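Local coordinates for uncharacterized protein (PDB 4R29), which probably uses S-adenosylmethionine to methylate a zinc-finger cysteine in host TAB2 and TAB3, destroying zinc binding and shutting down NF-kappa-B signalling, at residues Glu85-Arg89 and Asn90-Thr94; Ser78-Pro81 and Glu82-Pro86; Asp115-Asn119 and Pro120-Ala124. The protein carries 1 engineered substitution. One frame throughout, in Å; residues are numbered along the deposited sequence.

Interaction 1 (Glu85-Arg89 and Asn90-Thr94). With SAM (S-adenosylmethionine), chain E.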
ATOM      1  N   GLU A  85     -10.577 -17.013  -3.779  1.00 37.35           N
ATOM      2  CA  GLU A  85     -11.950 -16.542  -3.899  1.00 39.18           C
ATOM      3  C   GLU A  85     -11.993 -15.043  -3.604  1.00 37.65           C
ATOM      4  O   GLU A  85     -11.222 -14.551  -2.783  1.00 36.64           O
ATOM      5  CB  GLU A  85     -12.844 -17.240  -2.870  1.00 45.63           C
ATOM      6  CG  GLU A  85     -13.177 -18.688  -3.162  1.00 52.71           C
ATOM      7  CD  GLU A  85     -13.859 -19.361  -1.982  1.00 67.82           C
ATOM      8  OE1 GLU A  85     -14.351 -18.638  -1.079  1.00 63.99           O
ATOM      9  OE2 GLU A  85     -13.896 -20.612  -1.955  1.00 71.96           O
ATOM     10  N   PRO A  86     -12.917 -14.318  -4.248  1.00 34.72           N
ATOM     11  CA  PRO A  86     -13.112 -12.887  -3.996  1.00 28.88           C
ATOM     12  C   PRO A  86     -13.402 -12.573  -2.535  1.00 31.99           C
ATOM     13  O   PRO A  86     -14.157 -13.286  -1.865  1.00 33.60           O
ATOM     14  CB  PRO A  86     -14.349 -12.552  -4.833  1.00 31.32           C
ATOM     15  CG  PRO A  86     -14.333 -13.527  -5.933  1.00 29.21           C
ATOM     16  CD  PRO A  86     -13.778 -14.804  -5.339  1.00 33.82           C
ATOM     17  N   ILE A  87     -12.805 -11.492  -2.051  1.00 25.69           N
ATOM     18  CA  ILE A  87     -13.084 -11.003  -0.724  1.00 25.20           C
ATOM     19  C   ILE A  87     -14.085  -9.881  -0.892  1.00 28.19           C
ATOM     20  O   ILE A  87     -14.285  -9.362  -1.998  1.00 22.78           O
ATOM     21  CB  ILE A  87     -11.821 -10.389  -0.063  1.00 24.31           C
ATOM     22  CG1 ILE A  87     -11.270  -9.259  -0.942  1.00 24.00           C
ATOM     23  CG2 ILE A  87     -10.762 -11.447   0.150  1.00 26.27           C
ATOM     24  CD1 ILE A  87     -10.383  -8.244  -0.216  1.00 25.22           C
ATOM     25  N   SER A  88     -14.699  -9.491   0.214  1.00 23.27           N
ATOM     26  CA  SER A  88     -15.433  -8.249   0.242  1.00 24.95           C
ATOM     27  C   SER A  88     -14.463  -7.090   0.408  1.00 24.99           C
ATOM     28  O   SER A  88     -13.531  -7.141   1.227  1.00 22.43           O
ATOM     29  CB  SER A  88     -16.447  -8.223   1.390  1.00 25.01           C
ATOM     30  OG  SER A  88     -16.818  -6.887   1.665  1.00 22.45           O
ATOM     31  N   ARG A  89     -14.707  -6.052  -0.389  1.00 22.52           N
ATOM     32  CA  ARG A  89     -14.053  -4.759  -0.274  1.00 21.19           C
ATOM     33  C   ARG A  89     -13.955  -4.296   1.188  1.00 23.47           C
ATOM     34  O   ARG A  89     -12.992  -3.621   1.576  1.00 22.62           O
ATOM     35  CB  ARG A  89     -14.844  -3.737  -1.105  1.00 23.45           C
ATOM     36  CG  ARG A  89     -14.885  -2.337  -0.515  1.00 24.24           C
ATOM     37  CD  ARG A  89     -13.533  -1.683  -0.715  1.00 26.18           C
ATOM     38  NE  ARG A  89     -13.426  -0.390  -0.047  1.00 32.16           N
ATOM     39  CZ  ARG A  89     -12.287   0.281   0.064  1.00 30.42           C
ATOM     40  NH1 ARG A  89     -11.171  -0.233  -0.441  1.00 29.51           N
ATOM     41  NH2 ARG A  89     -12.263   1.450   0.687  1.00 29.08           N
ATOM     42  N   ASN A  90     -14.960  -4.650   1.985  1.00 24.00           N
ATOM     43  CA  ASN A  90     -14.993  -4.297   3.406  1.00 25.79           C
ATOM     44  C   ASN A  90     -13.843  -4.865   4.242  1.00 24.22           C
ATOM     45  O   ASN A  90     -13.426  -4.237   5.207  1.00 22.40           O
ATOM     46  CB  ASN A  90     -16.338  -4.669   4.026  1.00 28.05           C
ATOM     47  CG  ASN A  90     -17.480  -3.863   3.442  1.00 37.36           C
ATOM     48  OD1 ASN A  90     -17.315  -2.682   3.113  1.00 43.78           O
ATOM     49  ND2 ASN A  90     -18.634  -4.499   3.277  1.00 39.02           N
ATOM     50  N   GLU A  91     -13.322  -6.028   3.848  1.00 23.73           N
ATOM     51  CA  GLU A  91     -12.183  -6.657   4.531  1.00 24.59           C
ATOM     52  C   GLU A  91     -10.854  -5.925   4.283  1.00 23.43           C
ATOM     53  O   GLU A  91      -9.860  -6.148   4.987  1.00 20.83           O
ATOM     54  CB  GLU A  91     -12.036  -8.116   4.098  1.00 19.53           C
ATOM     55  CG  GLU A  91     -13.272  -8.980   4.283  1.00 22.10           C
ATOM     56  CD  GLU A  91     -13.118 -10.359   3.633  1.00 27.11           C
ATOM     57  OE1 GLU A  91     -12.177 -11.097   4.000  1.00 33.29           O
ATOM     58  OE2 GLU A  91     -13.924 -10.706   2.746  1.00 27.75           O
ATOM     59  N   ALA A  92     -10.835  -5.054   3.276  1.00 21.74           N
ATOM     60  CA  ALA A  92      -9.594  -4.402   2.895  1.00 23.05           C
ATOM     61  C   ALA A  92      -9.759  -2.894   2.771  1.00 24.89           C
ATOM     62  O   ALA A  92      -9.110  -2.266   1.943  1.00 27.27           O
ATOM     63  CB  ALA A  92      -9.068  -4.988   1.596  1.00 18.88           C
ATOM     64  N   SER A  93     -10.623  -2.313   3.589  1.00 21.14           N
ATOM     65  CA  SER A  93     -10.877  -0.879   3.498  1.00 25.26           C
ATOM     66  C   SER A  93     -10.041  -0.069   4.478  1.00 27.03           C
ATOM     67  O   SER A  93     -10.065   1.151   4.431  1.00 27.69           O
ATOM     68  CB  SER A  93     -12.361  -0.577   3.719  1.00 29.28           C
ATOM     69  OG  SER A  93     -12.779  -1.043   4.990  1.00 30.96           O
ATOM     70  N   THR A  94      -9.319  -0.745   5.374  1.00 21.83           N
ATOM     71  CA  THR A  94      -8.367  -0.068   6.250  1.00 18.60           C
ATOM     72  C   THR A  94      -6.963  -0.511   5.854  1.00 19.83           C
ATOM     73  O   THR A  94      -6.803  -1.521   5.174  1.00 20.44           O
ATOM     74  CB  THR A  94      -8.637  -0.391   7.747  1.00 23.91           C
ATOM     75  OG1 THR A  94      -8.401  -1.785   8.001  1.00 16.34           O
ATOM     76  CG2 THR A  94     -10.080  -0.033   8.129  1.00 23.75           C
TER
HETATM   77  N   SAM E 301      -6.572  -0.857   0.496  1.00 21.51           N
HETATM   78  CA  SAM E 301      -7.299  -1.379  -0.661  1.00 25.67           C
HETATM   79  C   SAM E 301      -6.930  -2.830  -0.951  1.00 22.86           C
HETATM   80  O   SAM E 301      -7.701  -3.534  -1.612  1.00 21.16           O
HETATM   81  OXT SAM E 301      -5.849  -3.301  -0.554  1.00 19.90           O
HETATM   82  CB  SAM E 301      -7.040  -0.567  -1.926  1.00 21.32           C
HETATM   83  CG  SAM E 301      -7.695   0.805  -1.942  1.00 30.12           C
HETATM   84  SD  SAM E 301      -7.831   1.533  -3.607  1.00 36.13           S
HETATM   85  CE  SAM E 301      -8.674   3.051  -3.090  1.00 31.69           C
HETATM   86  C5' SAM E 301      -9.282   0.635  -4.210  1.00 30.19           C
HETATM   87  C4' SAM E 301      -9.592   1.028  -5.651  1.00 27.71           C
HETATM   88  O4' SAM E 301     -10.353   0.014  -6.281  1.00 27.15           O
HETATM   89  C3' SAM E 301     -10.400   2.319  -5.737  1.00 27.50           C
HETATM   90  O3' SAM E 301      -9.562   3.449  -5.894  1.00 23.85           O
HETATM   91  C2' SAM E 301     -11.286   2.099  -6.943  1.00 25.28           C
HETATM   92  O2' SAM E 301     -10.610   2.645  -8.038  1.00 19.46           O
HETATM   93  C1' SAM E 301     -11.335   0.584  -7.131  1.00 25.53           C
HETATM   94  N9  SAM E 301     -12.610  -0.031  -6.713  1.00 21.30           N
HETATM   95  C8  SAM E 301     -13.395  -0.849  -7.479  1.00 23.33           C
HETATM   96  N7  SAM E 301     -14.456  -1.253  -6.757  1.00 21.97           N
HETATM   97  C5  SAM E 301     -14.355  -0.706  -5.526  1.00 24.00           C
HETATM   98  C6  SAM E 301     -15.166  -0.794  -4.404  1.00 20.38           C
HETATM   99  N6  SAM E 301     -16.275  -1.525  -4.437  1.00 24.53           N
HETATM  100  N1  SAM E 301     -14.809  -0.115  -3.262  1.00 26.32           N
HETATM  101  C2  SAM E 301     -13.647   0.636  -3.234  1.00 27.36           C
HETATM  102  N3  SAM E 301     -12.841   0.719  -4.352  1.00 26.29           N
HETATM  103  C4  SAM E 301     -13.189   0.055  -5.482  1.00 22.72           C
HETATM  104  O   HOH W   1     -19.517  -6.862   3.506  1.00 44.40           O
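E91 turns its side chain back along the start of a short 3-10 turn, and its carboxylate takes the backbone N-H of S88. The bond from S88 N to E91 OE2 is 2.9 Å long and reaches OE2 from above the carboxylate plane, 38° out of it. On its way back E91 crosses I87 at a slant, with OE2 3.5 Å from I87 CB. While E91 OE2 takes the S88 N-H, S88 OG accepts from N90 N at 2.9 Å. It can do so because OG stands opposite the S88 backbone N (chi1 161°), on the carbonyl side where the chain turns. Backbone bonds from E91 N to S88 O and from A92 N to R89 O complete the turn.

The R89 side chain leaves the turn, bent at chi2 (74°), and passes along the adenine. R89 CD is 3.3 Å from SAM N1. The guanidinium lies between two carbons, SAM C2 on one face and S93 CB on the opposite face, both offset toward the rim, while NH1 bonds to Y204. At the methionine end, A92 O receives a weak bond, 3.2 Å, from SAM N, and A92 CB packs on I87 CD1 at 4.0 Å. The turn thus lines the cofactor pocket in the loop after helix 59-76; helix 206-219 supplies E208, whose carboxylate is bonded to S88 OG and R89 N, and T94 caps helix 95-103 immediately beyond.

Interaction 2 (Ser78-Pro81 and Glu82-Pro86)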
ATOM      1  N   SER A  78      -0.591 -17.216   6.747  1.00 24.06           N
ATOM      2  CA  SER A  78      -0.972 -18.493   6.190  1.00 22.62           C
ATOM      3  C   SER A  78      -0.398 -18.666   4.806  1.00 24.75           C
ATOM      4  O   SER A  78       0.205 -17.742   4.252  1.00 24.32           O
ATOM      5  CB  SER A  78      -2.486 -18.647   6.174  1.00 24.76           C
ATOM      6  OG  SER A  78      -2.814 -19.889   5.590  1.00 33.85           O
ATOM      7  N   VAL A  79      -0.555 -19.865   4.251  1.00 31.31           N
ATOM      8  CA  VAL A  79      -0.120 -20.116   2.885  1.00 31.61           C
ATOM      9  C   VAL A  79      -1.271 -19.822   1.957  1.00 31.21           C
ATOM     10  O   VAL A  79      -2.406 -19.693   2.410  1.00 35.93           O
ATOM     11  CB  VAL A  79       0.371 -21.563   2.686  1.00 40.75           C
ATOM     12  CG1 VAL A  79       1.783 -21.726   3.287  1.00 37.61           C
ATOM     13  CG2 VAL A  79      -0.639 -22.559   3.282  1.00 40.86           C
ATOM     14  N   CYS A  80      -0.975 -19.705   0.666  1.00 34.48           N
ATOM     15  CA  CYS A  80      -1.996 -19.439  -0.338  1.00 34.08           C
ATOM     16  C   CYS A  80      -2.863 -20.640  -0.601  1.00 38.03           C
ATOM     17  O   CYS A  80      -2.376 -21.765  -0.604  1.00 38.59           O
ATOM     18  CB  CYS A  80      -1.343 -19.060  -1.662  1.00 42.19           C
ATOM     19  SG  CYS A  80      -0.860 -17.355  -1.752  1.00 46.22           S
ATOM     20  N   PRO A  81      -4.153 -20.403  -0.870  1.00 40.22           N
ATOM     21  CA  PRO A  81      -5.035 -21.499  -1.269  1.00 42.79           C
ATOM     22  C   PRO A  81      -4.612 -22.018  -2.628  1.00 46.02           C
ATOM     23  O   PRO A  81      -3.852 -21.355  -3.338  1.00 43.58           O
ATOM     24  CB  PRO A  81      -6.402 -20.822  -1.394  1.00 45.12           C
ATOM     25  CG  PRO A  81      -6.071 -19.410  -1.758  1.00 41.71           C
ATOM     26  CD  PRO A  81      -4.820 -19.096  -0.968  1.00 34.92           C
ATOM     27  N   GLU A  82      -5.099 -23.203  -2.970  1.00 43.07           N
ATOM     28  CA  GLU A  82      -4.892 -23.760  -4.283  1.00 44.98           C
ATOM     29  C   GLU A  82      -5.416 -22.737  -5.285  1.00 47.12           C
ATOM     30  O   GLU A  82      -4.901 -22.617  -6.390  1.00 48.40           O
ATOM     31  CB  GLU A  82      -5.648 -25.082  -4.399  1.00 46.37           C
ATOM     32  CG  GLU A  82      -5.282 -25.918  -5.613  1.00 58.26           C
ATOM     33  CD  GLU A  82      -5.999 -27.261  -5.634  1.00 67.39           C
ATOM     34  OE1 GLU A  82      -7.253 -27.271  -5.661  1.00 66.81           O
ATOM     35  OE2 GLU A  82      -5.308 -28.307  -5.618  1.00 69.53           O
ATOM     36  N   ALA A  83      -6.442 -21.992  -4.877  1.00 47.47           N
ATOM     37  CA  ALA A  83      -7.052 -20.953  -5.713  1.00 43.50           C
ATOM     38  C   ALA A  83      -7.766 -19.891  -4.853  1.00 45.08           C
ATOM     39  O   ALA A  83      -8.339 -20.200  -3.807  1.00 46.13           O
ATOM     40  CB  ALA A  83      -8.017 -21.573  -6.718  1.00 45.09           C
ATOM     41  N   PHE A  84      -7.733 -18.638  -5.289  1.00 40.58           N
ATOM     42  CA  PHE A  84      -8.354 -17.577  -4.514  1.00 34.26           C
ATOM     43  C   PHE A  84      -9.837 -17.422  -4.810  1.00 39.34           C
ATOM     44  O   PHE A  84     -10.287 -17.658  -5.938  1.00 37.99           O
ATOM     45  CB  PHE A  84      -7.661 -16.239  -4.770  1.00 30.98           C
ATOM     46  CG  PHE A  84      -6.188 -16.248  -4.494  1.00 28.04           C
ATOM     47  CD1 PHE A  84      -5.714 -16.134  -3.204  1.00 25.51           C
ATOM     48  CD2 PHE A  84      -5.277 -16.339  -5.530  1.00 29.98           C
ATOM     49  CE1 PHE A  84      -4.355 -16.116  -2.941  1.00 22.70           C
ATOM     50  CE2 PHE A  84      -3.908 -16.332  -5.270  1.00 31.54           C
ATOM     51  CZ  PHE A  84      -3.454 -16.219  -3.965  1.00 27.16           C
ATOM     52  N   GLU A  85     -10.577 -17.013  -3.779  1.00 37.35           N
ATOM     53  CA  GLU A  85     -11.950 -16.542  -3.899  1.00 39.18           C
ATOM     54  C   GLU A  85     -11.993 -15.043  -3.604  1.00 37.65           C
ATOM     55  O   GLU A  85     -11.222 -14.551  -2.783  1.00 36.64           O
ATOM     56  CB  GLU A  85     -12.844 -17.240  -2.870  1.00 45.63           C
ATOM     57  CG  GLU A  85     -13.177 -18.688  -3.162  1.00 52.71           C
ATOM     58  CD  GLU A  85     -13.859 -19.361  -1.982  1.00 67.82           C
ATOM     59  OE1 GLU A  85     -14.351 -18.638  -1.079  1.00 63.99           O
ATOM     60  OE2 GLU A  85     -13.896 -20.612  -1.955  1.00 71.96           O
ATOM     61  N   PRO A  86     -12.917 -14.318  -4.248  1.00 34.72           N
ATOM     62  CA  PRO A  86     -13.112 -12.887  -3.996  1.00 28.88           C
ATOM     63  C   PRO A  86     -13.402 -12.573  -2.535  1.00 31.99           C
ATOM     64  O   PRO A  86     -14.157 -13.286  -1.865  1.00 33.60           O
ATOM     65  CB  PRO A  86     -14.349 -12.552  -4.833  1.00 31.32           C
ATOM     66  CG  PRO A  86     -14.333 -13.527  -5.933  1.00 29.21           C
ATOM     67  CD  PRO A  86     -13.778 -14.804  -5.339  1.00 33.82           C
TER
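C80 and F84, four residues apart, bring a sulfur to the edge of a ring. C80 SG is 3.6 Å from F84 CZ and 4.8 Å from the centroid of the F84 ring, 74° off the ring normal, so it sits near the ring plane at the far end of the phenyl. Both residues use the same first rotamer: C80 SG (chi1 -82°) and F84 CG (chi1 -56°) each stand opposite their own carbonyl carbon. The F84 ring is thereby swung back along the chain to meet the sulfur.

P81, next after C80, packs beside the ring. The P81 and F84 side chains cross at about a right angle, with P81 CG 3.6 Å from F84 CD1 and P81 CD 3.6 Å from F84 CE1. One long side of the phenyl therefore rests obliquely on the pyrrolidine. The result is a Cys sulfur-aromatic contact with a proline beside it, formed in an irregular surface part of the loop that joins helix 59-76 to helix 95-103 in this Rossmann-like methyltransferase. No hydrogen bond links the two halves; the packing is apolar.

C80 and F84 both also touch S154, and F84 leans on P108, with the R107 side chain about 5 Å from its own. S78 O is held by R151 at the strand end of 145-151.

Interaction 3 (Asp115-Asn119 and Pro120-Ala124)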
ATOM      1  N   ASP A 115       2.076   7.137   6.505  1.00 25.46           N
ATOM      2  CA  ASP A 115       2.482   8.538   6.670  1.00 35.28           C
ATOM      3  C   ASP A 115       3.947   8.648   7.116  1.00 32.74           C
ATOM      4  O   ASP A 115       4.450   9.747   7.368  1.00 30.93           O
ATOM      5  CB  ASP A 115       1.544   9.299   7.633  1.00 28.76           C
ATOM      6  CG  ASP A 115       1.527   8.711   9.038  1.00 35.14           C
ATOM      7  OD1 ASP A 115       2.522   8.064   9.439  1.00 33.79           O
ATOM      8  OD2 ASP A 115       0.513   8.905   9.749  1.00 42.62           O
ATOM      9  N   SER A 116       4.615   7.497   7.199  1.00 30.64           N
ATOM     10  CA  SER A 116       6.012   7.427   7.606  1.00 25.53           C
ATOM     11  C   SER A 116       6.664   6.105   7.221  1.00 28.93           C
ATOM     12  O   SER A 116       6.137   5.027   7.514  1.00 24.59           O
ATOM     13  CB  SER A 116       6.134   7.619   9.113  1.00 27.75           C
ATOM     14  OG  SER A 116       7.446   7.299   9.536  1.00 32.48           O
ATOM     15  N   LEU A 117       7.824   6.189   6.575  1.00 31.03           N
ATOM     16  CA  LEU A 117       8.593   4.994   6.245  1.00 27.30           C
ATOM     17  C   LEU A 117       9.106   4.261   7.497  1.00 28.76           C
ATOM     18  O   LEU A 117       9.753   3.226   7.381  1.00 26.57           O
ATOM     19  CB  LEU A 117       9.736   5.320   5.283  1.00 25.77           C
ATOM     20  CG  LEU A 117       9.316   5.640   3.843  1.00 30.78           C
ATOM     21  CD1 LEU A 117      10.525   5.996   2.959  1.00 30.30           C
ATOM     22  CD2 LEU A 117       8.498   4.488   3.243  1.00 26.32           C
ATOM     23  N   TYR A 118       8.794   4.795   8.682  1.00 31.48           N
ATOM     24  CA  TYR A 118       9.127   4.149   9.963  1.00 31.43           C
ATOM     25  C   TYR A 118       7.932   3.466  10.610  1.00 29.68           C
ATOM     26  O   TYR A 118       8.013   2.982  11.745  1.00 31.03           O
ATOM     27  CB  TYR A 118       9.793   5.135  10.936  1.00 32.56           C
ATOM     28  CG  TYR A 118      11.135   5.573  10.415  1.00 35.62           C
ATOM     29  CD1 TYR A 118      12.274   4.814  10.655  1.00 33.29           C
ATOM     30  CD2 TYR A 118      11.256   6.710   9.619  1.00 35.80           C
ATOM     31  CE1 TYR A 118      13.497   5.193  10.150  1.00 37.90           C
ATOM     32  CE2 TYR A 118      12.480   7.094   9.103  1.00 37.59           C
ATOM     33  CZ  TYR A 118      13.597   6.331   9.372  1.00 39.19           C
ATOM     34  OH  TYR A 118      14.821   6.708   8.869  1.00 47.72           O
ATOM     35  N   ASN A 119       6.832   3.412   9.870  1.00 26.32           N
ATOM     36  CA  ASN A 119       5.678   2.658  10.306  1.00 24.89           C
ATOM     37  C   ASN A 119       6.085   1.244  10.712  1.00 25.01           C
ATOM     38  O   ASN A 119       6.638   0.511   9.900  1.00 21.97           O
ATOM     39  CB  ASN A 119       4.634   2.599   9.195  1.00 24.57           C
ATOM     40  CG  ASN A 119       3.341   1.976   9.657  1.00 24.85           C
ATOM     41  OD1 ASN A 119       2.506   2.641  10.280  1.00 29.40           O
ATOM     42  ND2 ASN A 119       3.165   0.695   9.362  1.00 22.62           N
ATOM     43  N   PRO A 120       5.819   0.868  11.979  1.00 25.68           N
ATOM     44  CA  PRO A 120       6.124  -0.456  12.528  1.00 25.89           C
ATOM     45  C   PRO A 120       5.477  -1.621  11.775  1.00 22.84           C
ATOM     46  O   PRO A 120       6.151  -2.621  11.573  1.00 22.72           O
ATOM     47  CB  PRO A 120       5.585  -0.366  13.958  1.00 27.92           C
ATOM     48  CG  PRO A 120       5.741   1.067  14.295  1.00 30.59           C
ATOM     49  CD  PRO A 120       5.393   1.801  13.032  1.00 25.01           C
ATOM     50  N   ASP A 121       4.211  -1.497  11.378  1.00 20.65           N
ATOM     51  CA  ASP A 121       3.534  -2.550  10.619  1.00 21.83           C
ATOM     52  C   ASP A 121       4.254  -2.821   9.301  1.00 22.81           C
ATOM     53  O   ASP A 121       4.403  -3.958   8.883  1.00 21.46           O
ATOM     54  CB  ASP A 121       2.089  -2.145  10.303  1.00 19.69           C
ATOM     55  CG  ASP A 121       1.160  -2.346  11.467  1.00 24.82           C
ATOM     56  OD1 ASP A 121       1.622  -2.773  12.541  1.00 25.81           O
ATOM     57  OD2 ASP A 121      -0.044  -2.078  11.309  1.00 27.86           O
ATOM     58  N   LEU A 122       4.659  -1.752   8.628  1.00 22.98           N
ATOM     59  CA  LEU A 122       5.308  -1.880   7.339  1.00 25.38           C
ATOM     60  C   LEU A 122       6.594  -2.696   7.519  1.00 23.89           C
ATOM     61  O   LEU A 122       6.904  -3.572   6.713  1.00 21.36           O
ATOM     62  CB  LEU A 122       5.594  -0.489   6.739  1.00 20.28           C
ATOM     63  CG  LEU A 122       6.497  -0.454   5.497  1.00 25.27           C
ATOM     64  CD1 LEU A 122       5.923  -1.345   4.368  1.00 18.94           C
ATOM     65  CD2 LEU A 122       6.799   0.991   4.994  1.00 19.90           C
ATOM     66  N   HIS A 123       7.340  -2.405   8.583  1.00 23.45           N
ATOM     67  CA  HIS A 123       8.585  -3.127   8.833  1.00 26.85           C
ATOM     68  C   HIS A 123       8.333  -4.589   9.199  1.00 23.04           C
ATOM     69  O   HIS A 123       9.036  -5.474   8.728  1.00 22.68           O
ATOM     70  CB  HIS A 123       9.451  -2.396   9.870  1.00 26.63           C
ATOM     71  CG  HIS A 123      10.109  -1.175   9.315  1.00 27.15           C
ATOM     72  ND1 HIS A 123       9.425   0.005   9.094  1.00 26.81           N
ATOM     73  CD2 HIS A 123      11.368  -0.967   8.859  1.00 31.84           C
ATOM     74  CE1 HIS A 123      10.241   0.890   8.551  1.00 27.49           C
ATOM     75  NE2 HIS A 123      11.424   0.330   8.400  1.00 32.06           N
ATOM     76  N   ALA A 124       7.316  -4.835  10.019  1.00 20.99           N
ATOM     77  CA  ALA A 124       6.946  -6.199  10.397  1.00 23.46           C
ATOM     78  C   ALA A 124       6.498  -7.017   9.179  1.00 24.84           C
ATOM     79  O   ALA A 124       6.825  -8.209   9.056  1.00 22.40           O
ATOM     80  CB  ALA A 124       5.850  -6.189  11.479  1.00 19.40           C
TER
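Two N-H groups of H123 converge on one oxygen, N119 O. The backbone H123 N donates from 3.3 Å, as the first i to i+4 bond of the helix. The ring H123 ND1 donates to N119 O at 2.9 Å, almost straight at 175°, and comes from above the carbonyl plane. The oxygen lies within 3° of the imidazole plane, so the ring meets it edge-on. H123 CG opposite its own carbonyl carbon (chi1 -74°) brings the ring back beside the helix start, within reach of N119 O.

A turn shapes the approach. It is a type I beta turn from S116 to N119, closed by N119 N to S116 O at 2.9 Å, leaving N119 at the N-cap position with P120 starting the helix. S116 OG is hydrogen-bonded to D43.

Apolar contact is slight between the two halves: L117 CD2 and L122 CD2 approach to 4.3 Å, and both leucines pack onto strand 145-151. Beyond them, the H123 ring meets F62 edge-to-face, and A124 packs against helix 59-76.

A salt bridge runs from D121 OD1 to R69 NE of helix 59-76, outside the two segments.

Since ND1 is the donor to N119 O, it must carry a hydrogen; the ring bond probably holds the rotation of a buried imidazole, and the two bonds together satisfy a carbonyl at the helix start.

Interactions 1 and 2 are overlapping parts of one loop: they share E85 and P86, and their centres are 14 Å apart. Interaction 1 touches the cofactor directly, whereas the F84 side chain of interaction 2 stays about 13 Å from SAM. R107, a SAM-binding residue, is near both: I87 and A92 touch it, and the F84 side chain is about 5 Å away. Interaction 3 comes later in the chain, past helix 95-103 and strand 109-114, with its centre 22 Å from that of interaction 1 and 26 Å from that of interaction 2. The nearest atoms of interactions 1 and 3 are about 9 Å apart, and 115-124 does not touch the cofactor, its D121 side chain lying about 13 Å from SAM.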